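Local coordinates for AxyAgu115A (PDB 6NPS), which probably removes glucuronic acid side groups from xylan, as a family GH115 alpha-glucuronidase, at residues L428-I431 and W432-M435; M435-A438 and Y439-V443; D483-T486 and K487-E491; P904-G907 and I908-N912. The protein carries 3 engineered substitutions. All blocks are in the same frame, centred on the assembly; numbering follows the deposited sequence.

Following the chain from the N terminus, all four contacts are single helical runs whose two segments adjoin, so none closes a long loop and none nests within or crosses another. Contacts 1 and 2 follow each other on helix 428-440, sharing Met435; this helix joins strands 405-410 and 446-450 of the barrel, and contact 2 ends it. Contact 3, on helix 482-494, meets the start of contact 1, where Leu428 packs on Tyr485 and Thr486. Contact 4 lies in the C-terminal domain, its nearest atoms about 7 Å from contact 1 without touching; Asn389, which bonds Lys430 and packs on Val910, links the two across the domains.

Contact 1 of 4, residues L428-I431 and W432-M435; sequences LPKI and WEQM
Gln434 comes back alongside Lys430, one turn earlier on helix 428-440, the crossover helix between parallel strands 405-410 and 446-450 of the TIM-barrel-like domain. The CB of Gln434 sits 3.6 Å from Lys430 O, the carbonyl that accepts the Gln434 backbone N-H at 2.9 Å. With chi1 at -65°, CG lies beside the backbone N and close over the same carbonyl, and it also meets the lysine methylene, Gln434 CG to Lys430 CE being 3.9 Å. A second bend, chi2 -67°, then turns the amide toward Glu433: Gln434 NE2 donates to Glu433 OE1 over an unusually short 2.5 Å, with the acceptor near the amide plane but the donor on the syn side and out of the carboxylate plane. The other amide atom, OE1, takes the backbone N-H of Leu390. On the barrel-facing flank, Ile431 CG2 and Met435 CG pack at 4.2 Å. Lys430 and Glu433 form no salt bridge with each other, Lys430 NZ staying 6.2 Å from Glu433 OE1. Both reach into the C-terminal domain instead, Glu433 to Tyr823 and Lys831, Lys430 to Gln867 while also holding Asn389, consistent with a buried polar seam between domains.

Contact 2 of 4, residues M435-A438 and Y439-V443; sequences MTMA and YDFGV
Met437 and Phe441 run side by side in the same direction on the last turn of helix 428-440, which a Schellman motif brings to an end. The methionine chain is extended, with CG anti to the backbone N (chi1 -169°), and this lays CG and the terminal methyl along one border of the ring: Met437 CE stands 3.5 Å from Phe441 CE1. The ring turns an edge to the carbonyl of the same methionine, Phe441 CD1 lying 3.1 Å from Met437 O near the ring plane, while the Phe441 N-H bonds that oxygen too. Putting an alanine in place of Phe441 would probably leave the Met437 methyl without its aromatic neighbour, open a gap beside Leu393 and let the thioether turn more freely.

Beyond the phenylalanine, Gly442 takes a positive phi of 89° and the chain folds back. Val443 N donates to Ala438 O at 2.9 Å, and Gly442 N to Tyr439 O at 2.9 Å. The reversal swings Val443 over the alanine, Ala438 CB to Val443 CB being 4.1 Å, against strand 405-410. Tyr439 leads away to stack on Phe471. On the polar flank Asp440 is held by Thr476 and Thr835, and Thr436 OG1 by Trp432 O; a water joins the two, donating to both Thr436 OG1 and Asp440 OD2 at 2.8 Å.

Contact 3 of 4, residues D483-T486 and K487-E491; sequences DDYT and KQWIE
Tyr485 and Trp489 are the two flat groups here, one turn apart on helix 482-494, which comes two helices after the last barrel strand, 446-450, of the TIM-barrel-like domain and packs against helices 428-440, 458-469 and 500-519. The rings do not stack on each other. Their side chains cross obliquely, and the phenol passes the root of the indole: Tyr485 CE2 is 4.1 Å from Trp489 CB, and Tyr485 OH is 4.1 Å from Trp489 CD1. Both rings leave the helix with CG anti to the backbone N, chi1 -177° in Tyr485 and -174° in Trp489, which sends them out on the same flank toward helix 458-469. Two further rings, Trp474 and Phe463, make edge-to-face contacts with the tyrosine. Its hydroxyl is hydrogen-bonded to Asp466 and the indole NE1 more weakly to Ser462, so each aromatic has its polar atom engaged on that neighbouring helix.

Next to this pair Thr486 divides its two branches. OG1 returns to Thr482 O, a bond within the helix, whereas the methyl meets the isoleucine, Thr486 CG2 to Ile490 CD1 being 4.0 Å.

The outer flank is more exposed. Lys487 NZ stands a little over 5 Å from a carboxylate oxygen of each of Asp483 and Asp484, and the lysine pairs with Phe507 of helix 500-519 through a cation-pi contact; Asp484 has its salt bridge with Lys481. The two carboxylates would still be expected to steady the ammonium electrostatically. Lower down the same lysine chain, its aliphatic root rests on the previous turn, with Lys487 CG 3.3 Å from Asp483 O.

Contact 4 of 4, residues P904-G907 and I908-N912; sequences PHWG and IDVIN
Trp906 and Val910 are brought together by their first torsions. In the tryptophan CG lies anti to the backbone N (chi1 167°), sending the indole out from helix 904-912 with a slight lean toward the next turn; in the valine chi1 is 86°, placing CG1 between the backbone N and the carbonyl carbon and directing it at the ring. The result is a CH-pi contact: Val910 CG1 sits 4.2 Å from the centroid of the six-membered ring of Trp906, only 11° off its normal. The other methyl approaches the indole too, Val910 CG2 to Trp906 CZ2 being 4.1 Å. The indole NE1 bonds Asp385, and His387 meets both side chains, so the pair docks this C-terminal-domain helix on a loop of the barrel domain.

On the outer flank Asp909 curls back over the preceding turn, with Asp909 CG 3.1 Å from His905 O. A water donates to Asp909 OD1 at 2.6 Å and reaches His905 ND1 by a weak 3.4 Å bond. Exchanging Asp909 for an alanine would probably cost this water its carboxylate acceptor, and with it the weak link to His905. Chemically, the barrel side combines CH-pi packing with one indole hydrogen bond, while outside a water bound to the aspartate weakly touches the histidine.

Contact 1 of 4, residues L428-I431 and W432-M435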
# COMPACT_ATOMS: atom_id res chain seq x y z
N LEU A 428 -14.17 -4.46 -32.49
CA LEU A 428 -15.14 -4.21 -33.56
C LEU A 428 -16.56 -4.01 -33.08
O LEU A 428 -17.22 -3.08 -33.59
CB LEU A 428 -15.08 -5.34 -34.60
CG LEU A 428 -13.77 -5.44 -35.40
CD1 LEU A 428 -14.02 -6.23 -36.72
CD2 LEU A 428 -13.12 -4.09 -35.74
N PRO A 429 -17.10 -4.79 -32.13
CA PRO A 429 -18.49 -4.56 -31.69
C PRO A 429 -18.75 -3.16 -31.20
O PRO A 429 -19.83 -2.61 -31.44
CB PRO A 429 -18.67 -5.59 -30.56
CG PRO A 429 -17.79 -6.73 -31.00
CD PRO A 429 -16.56 -6.06 -31.58
N LYS A 430 -17.79 -2.59 -30.47
CA LYS A 430 -17.92 -1.22 -29.99
C LYS A 430 -17.88 -0.23 -31.15
O LYS A 430 -18.69 0.72 -31.22
CB LYS A 430 -16.81 -0.94 -29.00
CG LYS A 430 -16.67 0.53 -28.56
CD LYS A 430 -17.68 0.91 -27.53
CE LYS A 430 -17.41 2.34 -26.99
NZ LYS A 430 -16.49 2.38 -25.82
N ILE A 431 -16.93 -0.41 -32.06
CA ILE A 431 -16.85 0.47 -33.24
C ILE A 431 -18.14 0.42 -34.02
O ILE A 431 -18.64 1.46 -34.48
CB ILE A 431 -15.65 0.10 -34.13
CG1 ILE A 431 -14.34 0.25 -33.36
CG2 ILE A 431 -15.57 1.02 -35.36
CD1 ILE A 431 -13.16 -0.43 -34.08
N TRP A 432 -18.67 -0.80 -34.25
CA TRP A 432 -19.92 -0.93 -34.99
C TRP A 432 -21.04 -0.18 -34.28
O TRP A 432 -21.79 0.57 -34.91
CB TRP A 432 -20.28 -2.41 -35.19
CG TRP A 432 -21.59 -2.62 -35.88
CD1 TRP A 432 -21.78 -2.80 -37.22
CD2 TRP A 432 -22.89 -2.62 -35.28
NE1 TRP A 432 -23.10 -2.93 -37.49
CE2 TRP A 432 -23.81 -2.85 -36.32
CE3 TRP A 432 -23.37 -2.48 -33.98
CZ2 TRP A 432 -25.19 -2.91 -36.10
CZ3 TRP A 432 -24.74 -2.55 -33.76
CH2 TRP A 432 -25.63 -2.77 -34.81
N GLU A 433 -21.15 -0.36 -32.96
CA GLU A 433 -22.26 0.25 -32.23
C GLU A 433 -22.18 1.78 -32.28
O GLU A 433 -23.19 2.46 -32.44
CB GLU A 433 -22.27 -0.24 -30.78
CG GLU A 433 -23.46 0.24 -29.96
CD GLU A 433 -23.08 1.40 -29.03
OE1 GLU A 433 -21.87 1.56 -28.74
OE2 GLU A 433 -23.99 2.13 -28.58
N GLN A 434 -20.99 2.32 -32.07
CA GLN A 434 -20.87 3.78 -32.06
C GLN A 434 -21.03 4.35 -33.47
O GLN A 434 -21.76 5.33 -33.68
CB GLN A 434 -19.52 4.17 -31.46
CG GLN A 434 -19.35 3.82 -30.00
CD GLN A 434 -20.27 4.63 -29.12
OE1 GLN A 434 -20.19 5.84 -29.07
NE2 GLN A 434 -21.17 3.95 -28.42
N MET A 435 -20.30 3.80 -34.45
CA MET A 435 -20.34 4.41 -35.78
C MET A 435 -21.67 4.17 -36.48
O MET A 435 -22.10 5.04 -37.24
CB MET A 435 -19.18 3.92 -36.65
CG MET A 435 -17.78 4.49 -36.23
SD MET A 435 -17.72 6.25 -35.85
CE MET A 435 -18.07 6.99 -37.50

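Contact 2 of 4, residues M435-A438 and Y439-V443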
# COMPACT_ATOMS: atom_id res chain seq x y z
N MET A 435 -20.30 3.80 -34.45
CA MET A 435 -20.34 4.41 -35.78
C MET A 435 -21.67 4.17 -36.48
O MET A 435 -22.10 5.04 -37.24
CB MET A 435 -19.18 3.92 -36.65
CG MET A 435 -17.78 4.49 -36.23
SD MET A 435 -17.72 6.25 -35.85
CE MET A 435 -18.07 6.99 -37.50
N THR A 436 -22.38 3.04 -36.22
CA THR A 436 -23.71 2.96 -36.81
C THR A 436 -24.68 3.92 -36.15
O THR A 436 -25.59 4.42 -36.81
CB THR A 436 -24.29 1.54 -36.75
OG1 THR A 436 -24.37 1.08 -35.38
CG2 THR A 436 -23.42 0.59 -37.57
N MET A 437 -24.52 4.18 -34.85
CA MET A 437 -25.37 5.19 -34.23
C MET A 437 -25.14 6.57 -34.84
O MET A 437 -26.10 7.34 -35.05
CB MET A 437 -25.10 5.23 -32.74
CG MET A 437 -26.10 6.04 -32.00
SD MET A 437 -25.81 5.88 -30.24
CE MET A 437 -27.14 6.87 -29.58
N ALA A 438 -23.89 6.92 -35.13
CA ALA A 438 -23.61 8.21 -35.77
C ALA A 438 -24.29 8.30 -37.13
O ALA A 438 -24.90 9.33 -37.47
CB ALA A 438 -22.11 8.39 -35.91
N TYR A 439 -24.25 7.21 -37.91
CA TYR A 439 -24.97 7.20 -39.19
C TYR A 439 -26.47 7.32 -38.99
O TYR A 439 -27.15 8.04 -39.73
CB TYR A 439 -24.63 5.91 -39.93
CG TYR A 439 -25.05 5.88 -41.37
CD1 TYR A 439 -26.36 5.56 -41.73
CD2 TYR A 439 -24.15 6.17 -42.39
CE1 TYR A 439 -26.76 5.52 -43.08
CE2 TYR A 439 -24.53 6.14 -43.71
CZ TYR A 439 -25.83 5.81 -44.05
OH TYR A 439 -26.21 5.76 -45.37
N ASP A 440 -27.02 6.59 -38.01
CA ASP A 440 -28.44 6.66 -37.71
C ASP A 440 -28.88 8.08 -37.33
O ASP A 440 -30.03 8.46 -37.57
CB ASP A 440 -28.78 5.71 -36.56
CG ASP A 440 -28.57 4.20 -36.92
OD1 ASP A 440 -28.49 3.84 -38.14
OD2 ASP A 440 -28.48 3.36 -35.96
N PHE A 441 -28.02 8.84 -36.68
CA PHE A 441 -28.36 10.22 -36.37
C PHE A 441 -28.05 11.18 -37.52
O PHE A 441 -28.08 12.40 -37.32
CB PHE A 441 -27.62 10.69 -35.11
CG PHE A 441 -28.28 10.28 -33.80
CD1 PHE A 441 -28.18 8.97 -33.35
CD2 PHE A 441 -28.97 11.22 -33.02
CE1 PHE A 441 -28.75 8.58 -32.14
CE2 PHE A 441 -29.54 10.86 -31.82
CZ PHE A 441 -29.42 9.53 -31.37
N GLY A 442 -27.70 10.67 -38.69
CA GLY A 442 -27.50 11.53 -39.84
C GLY A 442 -26.10 12.07 -40.00
O GLY A 442 -25.94 13.11 -40.65
N VAL A 443 -25.09 11.41 -39.46
CA VAL A 443 -23.69 11.81 -39.66
C VAL A 443 -23.16 10.98 -40.81
O VAL A 443 -22.68 9.86 -40.61
CB VAL A 443 -22.84 11.61 -38.40
CG1 VAL A 443 -21.38 12.10 -38.68
CG2 VAL A 443 -23.43 12.40 -37.24
O HOH W 1 -27.01 1.37 -34.65

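Contact 3 of 4, residues D483-T486 and K487-E491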
# COMPACT_ATOMS: atom_id res chain seq x y z
N ASP A 483 -18.23 -10.47 -36.14
CA ASP A 483 -17.54 -11.75 -36.18
C ASP A 483 -17.39 -12.25 -37.61
O ASP A 483 -16.32 -12.75 -37.99
CB ASP A 483 -18.29 -12.81 -35.36
CG ASP A 483 -18.09 -12.66 -33.86
OD1 ASP A 483 -17.36 -11.73 -33.43
OD2 ASP A 483 -18.69 -13.47 -33.11
N ASP A 484 -18.47 -12.21 -38.39
CA ASP A 484 -18.38 -12.52 -39.82
C ASP A 484 -17.39 -11.61 -40.54
O ASP A 484 -16.64 -12.07 -41.41
CB ASP A 484 -19.76 -12.43 -40.47
CG ASP A 484 -20.65 -13.61 -40.10
OD1 ASP A 484 -20.15 -14.60 -39.51
OD2 ASP A 484 -21.86 -13.54 -40.40
N TYR A 485 -17.38 -10.31 -40.21
CA TYR A 485 -16.39 -9.43 -40.83
C TYR A 485 -14.98 -9.91 -40.52
O TYR A 485 -14.13 -10.01 -41.41
CB TYR A 485 -16.53 -7.97 -40.35
CG TYR A 485 -15.52 -7.10 -41.10
CD1 TYR A 485 -15.85 -6.53 -42.30
CD2 TYR A 485 -14.21 -6.90 -40.61
CE1 TYR A 485 -14.92 -5.74 -43.04
CE2 TYR A 485 -13.28 -6.15 -41.31
CZ TYR A 485 -13.65 -5.57 -42.52
OH TYR A 485 -12.74 -4.82 -43.21
N THR A 486 -14.73 -10.24 -39.25
CA THR A 486 -13.40 -10.67 -38.84
C THR A 486 -13.00 -11.91 -39.62
O THR A 486 -11.89 -11.98 -40.16
CB THR A 486 -13.37 -10.91 -37.33
OG1 THR A 486 -13.84 -9.73 -36.68
CG2 THR A 486 -11.96 -11.22 -36.78
N LYS A 487 -13.92 -12.87 -39.73
CA LYS A 487 -13.57 -14.10 -40.43
C LYS A 487 -13.30 -13.84 -41.89
O LYS A 487 -12.41 -14.45 -42.48
CB LYS A 487 -14.69 -15.14 -40.26
CG LYS A 487 -14.85 -15.55 -38.80
CD LYS A 487 -15.95 -16.63 -38.69
CE LYS A 487 -15.76 -17.44 -37.41
NZ LYS A 487 -16.74 -17.11 -36.34
N GLN A 488 -14.10 -12.96 -42.51
CA GLN A 488 -13.80 -12.59 -43.89
C GLN A 488 -12.47 -11.87 -44.01
O GLN A 488 -11.74 -12.02 -45.02
CB GLN A 488 -14.94 -11.72 -44.46
CG GLN A 488 -16.15 -12.59 -44.78
CD GLN A 488 -17.38 -11.82 -45.26
OE1 GLN A 488 -17.29 -10.91 -46.08
NE2 GLN A 488 -18.55 -12.22 -44.75
N TRP A 489 -12.13 -11.06 -43.01
CA TRP A 489 -10.84 -10.37 -43.06
C TRP A 489 -9.69 -11.37 -42.92
O TRP A 489 -8.67 -11.24 -43.59
CB TRP A 489 -10.81 -9.32 -41.95
CG TRP A 489 -9.62 -8.41 -41.94
CD1 TRP A 489 -9.49 -7.18 -42.58
CD2 TRP A 489 -8.41 -8.60 -41.18
NE1 TRP A 489 -8.26 -6.63 -42.28
CE2 TRP A 489 -7.59 -7.47 -41.43
CE3 TRP A 489 -7.95 -9.62 -40.31
CZ2 TRP A 489 -6.31 -7.34 -40.85
CZ3 TRP A 489 -6.69 -9.50 -39.76
CH2 TRP A 489 -5.88 -8.37 -40.02
N ILE A 490 -9.85 -12.38 -42.05
CA ILE A 490 -8.83 -13.44 -41.92
C ILE A 490 -8.65 -14.19 -43.23
O ILE A 490 -7.53 -14.47 -43.66
CB ILE A 490 -9.21 -14.38 -40.77
CG1 ILE A 490 -9.05 -13.64 -39.46
CG2 ILE A 490 -8.37 -15.70 -40.80
CD1 ILE A 490 -9.85 -14.27 -38.31
N GLU A 491 -9.76 -14.52 -43.91
CA GLU A 491 -9.66 -15.20 -45.20
C GLU A 491 -8.90 -14.36 -46.22
O GLU A 491 -8.11 -14.90 -47.01
CB GLU A 491 -11.07 -15.50 -45.72
CG GLU A 491 -11.09 -16.47 -46.89
CD GLU A 491 -10.72 -17.86 -46.44
OE1 GLU A 491 -10.10 -18.61 -47.24
OE2 GLU A 491 -11.04 -18.20 -45.29

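Contact 4 of 4, residues P904-G907 and I908-N912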
# COMPACT_ATOMS: atom_id res chain seq x y z
N PRO A 904 -14.56 14.67 -13.87
CA PRO A 904 -13.97 13.63 -13.02
C PRO A 904 -14.61 12.26 -13.19
O PRO A 904 -13.88 11.27 -13.30
CB PRO A 904 -14.19 14.15 -11.59
CG PRO A 904 -15.23 15.27 -11.73
CD PRO A 904 -15.01 15.84 -13.08
N HIS A 905 -15.94 12.19 -13.21
CA HIS A 905 -16.61 10.89 -13.35
C HIS A 905 -16.42 10.31 -14.74
O HIS A 905 -16.26 9.09 -14.91
CB HIS A 905 -18.10 11.02 -13.05
CG HIS A 905 -18.40 11.36 -11.63
ND1 HIS A 905 -18.26 10.45 -10.60
CD2 HIS A 905 -18.84 12.51 -11.06
CE1 HIS A 905 -18.59 11.03 -9.46
NE2 HIS A 905 -18.95 12.28 -9.71
N TRP A 906 -16.53 11.18 -15.77
CA TRP A 906 -16.28 10.75 -17.13
C TRP A 906 -14.92 10.09 -17.23
O TRP A 906 -14.77 9.04 -17.87
CB TRP A 906 -16.37 11.97 -18.10
CG TRP A 906 -15.79 11.63 -19.51
CD1 TRP A 906 -16.45 11.04 -20.55
CD2 TRP A 906 -14.42 11.80 -19.95
NE1 TRP A 906 -15.59 10.85 -21.62
CE2 TRP A 906 -14.34 11.31 -21.27
CE3 TRP A 906 -13.27 12.32 -19.36
CZ2 TRP A 906 -13.14 11.30 -22.01
CZ3 TRP A 906 -12.07 12.37 -20.12
CH2 TRP A 906 -12.03 11.87 -21.43
N GLY A 907 -13.91 10.67 -16.57
CA GLY A 907 -12.56 10.17 -16.69
C GLY A 907 -12.35 8.82 -16.02
O GLY A 907 -11.66 7.96 -16.58
N ILE A 908 -12.90 8.63 -14.82
CA ILE A 908 -12.89 7.30 -14.18
C ILE A 908 -13.56 6.27 -15.09
O ILE A 908 -13.01 5.19 -15.36
CB ILE A 908 -13.60 7.34 -12.82
CG1 ILE A 908 -12.83 8.18 -11.80
CG2 ILE A 908 -13.79 5.89 -12.26
CD1 ILE A 908 -13.75 8.66 -10.70
N ASP A 909 -14.76 6.59 -15.57
CA ASP A 909 -15.55 5.60 -16.30
C ASP A 909 -14.91 5.25 -17.63
O ASP A 909 -15.02 4.12 -18.09
CB ASP A 909 -16.98 6.12 -16.53
CG ASP A 909 -17.75 6.37 -15.21
OD1 ASP A 909 -17.27 5.95 -14.14
OD2 ASP A 909 -18.84 6.98 -15.26
N VAL A 910 -14.24 6.22 -18.28
CA VAL A 910 -13.70 5.92 -19.61
C VAL A 910 -12.51 4.94 -19.51
O VAL A 910 -12.35 4.04 -20.34
CB VAL A 910 -13.39 7.29 -20.31
CG1 VAL A 910 -12.02 7.83 -19.96
CG2 VAL A 910 -13.57 7.20 -21.74
N ILE A 911 -11.71 5.05 -18.46
CA ILE A 911 -10.59 4.13 -18.22
C ILE A 911 -11.09 2.75 -17.75
O ILE A 911 -10.52 1.72 -18.13
CB ILE A 911 -9.63 4.75 -17.18
CG1 ILE A 911 -9.10 6.09 -17.74
CG2 ILE A 911 -8.45 3.83 -16.85
CD1 ILE A 911 -8.57 5.98 -19.16
N ASN A 912 -12.15 2.71 -16.94
CA ASN A 912 -12.77 1.43 -16.58
C ASN A 912 -13.62 0.82 -17.68
O ASN A 912 -14.06 -0.32 -17.53
CB ASN A 912 -13.65 1.58 -15.34
CG ASN A 912 -12.86 1.87 -14.09
OD1 ASN A 912 -11.65 1.63 -14.05
ND2 ASN A 912 -13.51 2.44 -13.10
O HOH W 2 -17.43 7.47 -12.08